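Thiosulfate:glutathione sulfurtransferase (PDB 3D1P) transfers sulfur from thiosulfate to glutathione in mitochondria through an enzyme persulfide, giving sulfite and S-sulfanylglutathione, a central intermediate of hydrogen sulfide metabolism. Local coordinates at residues A71-P76 with S112-S117; L77-E80 with G84-K87. One frame throughout, in Å; residues are numbered along the deposited sequence. Where two conformers were deposited one is given.

Contact 1 of 2, residues A71-P76 with S112-S117; sequences AFALDP and SSHGYS
Phe72 turns one edge of its ring toward the face of Tyr116 in an offset edge-to-face pair, the centroids 5.6 Å apart and the planes at 82°. Phe72 CD1 does the touching, 3.7 Å from Tyr116 CE2, while CZ of the tyrosine lies in the plane of the phenylalanine ring. Both residues are buried, and this is the tight half of the contact: Phe72 also packs on Val110 and Ala111 and meets the ring of Phe96 edge-to-face. The tyrosine hydroxyl passes the Phe72 edge and is hydrogen-bonded to the carbonyl oxygen of Pro88. A leucine in place of Tyr116 would probably leave the Pro88 carbonyl without this partner and the edge of Phe72 without its aromatic mate. Toward the solvent the packing thins to a methyl group and an imidazole. Ala73 CB sits over the centre of the His114 ring, a CH-pi contact of 3.6 Å to the centroid and 13° off the normal. CG of His114 stands beside its backbone N (chi1 -62°), which brings the ring over to Ala73, and His114 CB lies 3.4 Å from Phe72 O. Here the two backbones are joined through one water, which donates to Phe72 O at 2.7 Å and to His114 O at 2.8 Å. The contact thus ties the 3-10 turn after strand 61-62 to the loop between helix 102-112 and strand 119-121, two connecting loops of the alpha/beta rhodanese fold beside strand 93-97, where both aromatic rings touch Leu94.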
# COMPACT_ATOMS: atom_id res chain seq x y z
N ALA A 71 7.60 4.08 -9.36
CA ALA A 71 6.70 3.07 -9.84
C ALA A 71 5.33 3.64 -10.19
O ALA A 71 4.79 3.33 -11.24
CB ALA A 71 6.51 1.97 -8.79
N PHE A 72 4.77 4.47 -9.31
CA PHE A 72 3.42 4.93 -9.55
C PHE A 72 3.30 6.02 -10.60
O PHE A 72 2.18 6.46 -10.89
CB PHE A 72 2.71 5.29 -8.25
CG PHE A 72 2.21 4.05 -7.54
CD1 PHE A 72 1.05 3.43 -8.00
CD2 PHE A 72 2.92 3.45 -6.52
CE1 PHE A 72 0.61 2.25 -7.46
CE2 PHE A 72 2.48 2.27 -5.97
CZ PHE A 72 1.31 1.66 -6.44
N ALA A 73 4.43 6.39 -11.22
CA ALA A 73 4.46 7.28 -12.37
C ALA A 73 4.61 6.51 -13.67
O ALA A 73 4.58 7.11 -14.75
CB ALA A 73 5.60 8.28 -12.24
N LEU A 74 4.76 5.19 -13.63
CA LEU A 74 4.97 4.41 -14.85
C LEU A 74 3.68 4.07 -15.55
O LEU A 74 2.66 3.83 -14.92
CB LEU A 74 5.69 3.09 -14.49
CG LEU A 74 7.04 3.25 -13.82
CD1 LEU A 74 7.61 1.90 -13.42
CD2 LEU A 74 8.02 4.03 -14.68
N ASP A 75 3.74 4.00 -16.87
CA ASP A 75 2.59 3.50 -17.62
C ASP A 75 2.39 2.00 -17.34
O ASP A 75 3.27 1.34 -16.77
CB ASP A 75 2.74 3.78 -19.10
CG ASP A 75 3.75 2.90 -19.76
OD1 ASP A 75 3.67 1.65 -19.69
OD2 ASP A 75 4.65 3.44 -20.44
N PRO A 76 1.21 1.44 -17.67
CA PRO A 76 0.93 0.06 -17.28
C PRO A 76 1.93 -0.97 -17.77
O PRO A 76 2.27 -1.85 -17.03
CB PRO A 76 -0.48 -0.21 -17.82
CG PRO A 76 -1.10 1.15 -17.90
CD PRO A 76 0.04 2.06 -18.31
N SER A 112 -0.82 9.99 -6.29
CA SER A 112 -1.85 11.02 -6.35
C SER A 112 -1.52 12.08 -7.41
O SER A 112 -2.44 12.67 -7.95
CB SER A 112 -2.10 11.65 -4.98
OG SER A 112 -0.96 12.36 -4.53
N SER A 113 -0.24 12.27 -7.71
CA SER A 113 0.27 13.18 -8.74
C SER A 113 0.28 12.56 -10.14
O SER A 113 0.62 13.25 -11.10
CB SER A 113 1.72 13.58 -8.41
OG SER A 113 1.78 14.40 -7.26
N HIS A 114 0.01 11.27 -10.24
CA HIS A 114 0.06 10.53 -11.49
C HIS A 114 -1.19 9.73 -11.75
O HIS A 114 -1.15 8.60 -12.23
CB HIS A 114 1.34 9.67 -11.59
CG HIS A 114 2.58 10.48 -11.56
ND1 HIS A 114 3.31 10.95 -12.62
CD2 HIS A 114 3.19 10.94 -10.44
CE1 HIS A 114 4.34 11.65 -12.15
NE2 HIS A 114 4.28 11.65 -10.83
N GLY A 115 -2.34 10.35 -11.49
CA GLY A 115 -3.58 9.81 -11.99
C GLY A 115 -4.41 8.97 -11.05
O GLY A 115 -5.49 8.50 -11.47
N TYR A 116 -3.99 8.83 -9.79
CA TYR A 116 -4.77 8.09 -8.83
C TYR A 116 -5.50 9.10 -7.97
O TYR A 116 -4.92 9.73 -7.09
CB TYR A 116 -3.89 7.20 -7.94
CG TYR A 116 -3.33 6.02 -8.68
CD1 TYR A 116 -4.01 4.82 -8.68
CD2 TYR A 116 -2.13 6.10 -9.40
CE1 TYR A 116 -3.53 3.69 -9.35
CE2 TYR A 116 -1.65 4.99 -10.07
CZ TYR A 116 -2.34 3.79 -10.04
OH TYR A 116 -1.80 2.70 -10.69
N SER A 117 -6.81 9.23 -8.18
CA SER A 117 -7.65 10.20 -7.50
C SER A 117 -8.16 9.71 -6.16
O SER A 117 -8.73 10.50 -5.42
CB SER A 117 -8.85 10.59 -8.37
OG SER A 117 -9.76 9.53 -8.53
O HOH W 1 0.61 6.64 -13.07

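Contact 2 of 2, residues L77-E80 with G84-K87; sequences LEFE and GIPK
Phe79 of helix 76-83 lays one ring face against the backbone and the start of the side chain of Lys87, where the chain turns back along its own helix on the way to strand 93-97 of the rhodanese fold. Lys87 CA stands above the ring, offset toward the rim, in a CH-pi contact of 3.8 Å to the centroid. The two side chains cross at about a right angle, with Lys87 CB 3.7 Å from Phe79 CG and Lys87 CG near Phe79 CD1. CG of Phe79 is anti to its backbone N (chi1 -174°), which carries the ring out from the helix to meet the returning chain. The lysine, extended throughout, leads its end away from the ring toward Leu74. At the ring edge, in plane, lies Ile85 O, 3.3 Å from Phe79 CD2; farther out, Ile85 CG1 touches Phe79 CE2. Glu80 flanks the same carbonyl with aliphatic atoms, its CB and CG both 3.6 Å from Ile85 O. The return begins at Gly84, whose positive phi of 89° ends the helix and whose N donates to Glu80 O at 2.8 Å. Ile85 O is buried without a hydrogen-bonding partner, and the Glu80 CA-H approaches it in a bent CA-H...O contact, 3.3 Å from Glu80 CA to Ile85 O with an angle of 144° at the hydrogen.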
# COMPACT_ATOMS: atom_id res chain seq x y z
N LEU A 77 2.38 -0.88 -19.01
CA LEU A 77 3.30 -1.88 -19.54
C LEU A 77 4.65 -1.80 -18.82
O LEU A 77 5.22 -2.82 -18.41
CB LEU A 77 3.43 -1.70 -21.05
CG LEU A 77 4.33 -2.71 -21.74
CD1 LEU A 77 3.68 -4.09 -21.83
CD2 LEU A 77 4.67 -2.20 -23.16
N GLU A 78 5.15 -0.59 -18.65
CA GLU A 78 6.43 -0.40 -18.00
C GLU A 78 6.36 -0.73 -16.51
O GLU A 78 7.32 -1.29 -15.96
CB GLU A 78 6.92 1.05 -18.21
CG GLU A 78 8.31 1.35 -17.65
CD GLU A 78 9.47 0.67 -18.39
OE1 GLU A 78 9.24 0.00 -19.42
OE2 GLU A 78 10.60 0.83 -17.94
N PHE A 79 5.22 -0.44 -15.87
CA PHE A 79 5.04 -0.82 -14.48
C PHE A 79 5.23 -2.34 -14.32
O PHE A 79 5.95 -2.81 -13.44
CB PHE A 79 3.65 -0.40 -14.02
CG PHE A 79 3.40 -0.61 -12.53
CD1 PHE A 79 3.41 0.45 -11.67
CD2 PHE A 79 3.13 -1.87 -12.04
CE1 PHE A 79 3.16 0.26 -10.31
CE2 PHE A 79 2.90 -2.06 -10.67
CZ PHE A 79 2.91 -0.98 -9.82
N GLU A 80 4.56 -3.13 -15.15
CA GLU A 80 4.68 -4.56 -14.99
C GLU A 80 6.10 -5.02 -15.31
O GLU A 80 6.62 -5.91 -14.62
CB GLU A 80 3.64 -5.29 -15.81
CG GLU A 80 3.52 -6.75 -15.49
CD GLU A 80 4.49 -7.65 -16.21
OE1 GLU A 80 5.12 -7.20 -17.19
OE2 GLU A 80 4.65 -8.81 -15.78
N GLY A 84 6.87 -6.29 -11.84
CA GLY A 84 6.52 -7.69 -11.97
C GLY A 84 5.08 -8.07 -11.69
O GLY A 84 4.78 -9.26 -11.70
N ILE A 85 4.24 -7.07 -11.41
CA ILE A 85 2.83 -7.25 -11.20
C ILE A 85 2.12 -6.16 -11.99
O ILE A 85 2.72 -5.17 -12.37
CB ILE A 85 2.46 -7.16 -9.70
CG1 ILE A 85 2.78 -5.77 -9.13
CG2 ILE A 85 3.13 -8.30 -8.97
CD1 ILE A 85 2.25 -5.59 -7.70
N PRO A 86 0.81 -6.32 -12.23
CA PRO A 86 0.08 -5.31 -12.99
C PRO A 86 -0.05 -4.01 -12.22
O PRO A 86 -0.15 -3.97 -10.99
CB PRO A 86 -1.32 -5.94 -13.20
CG PRO A 86 -1.06 -7.39 -13.07
CD PRO A 86 -0.02 -7.49 -11.99
N LYS A 87 -0.09 -2.93 -12.98
CA LYS A 87 -0.30 -1.62 -12.40
C LYS A 87 -1.71 -1.54 -11.82
O LYS A 87 -2.68 -1.88 -12.49
CB LYS A 87 -0.14 -0.55 -13.46
CG LYS A 87 -0.19 0.85 -12.89
CD LYS A 87 0.05 1.93 -13.94
CE LYS A 87 -0.03 3.35 -13.37
NZ LYS A 87 0.01 4.38 -14.44

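Contact 2 is nested within the loop that contact 1 closes, and their centres are about 12 Å apart. Lys87 reaches from one to the other: its NZ lies 2.7 Å from Leu74 O, a probable hydrogen bond, and its CE passes 3.3 Å from Tyr116 OH. The Phe79 ring meets the turn of 71-76 as well, with CD1 3.2 Å from Ala71 O, and Leu74 CB lies 3.8 Å from Phe79 N. Helix 76-83 and its return are thereby joined to the 71-76 turn and to Tyr116. The Phe72 side chain is about 11 Å from that of Cys98, the persulfide-forming residue, whereas contact 2 lies away from this site.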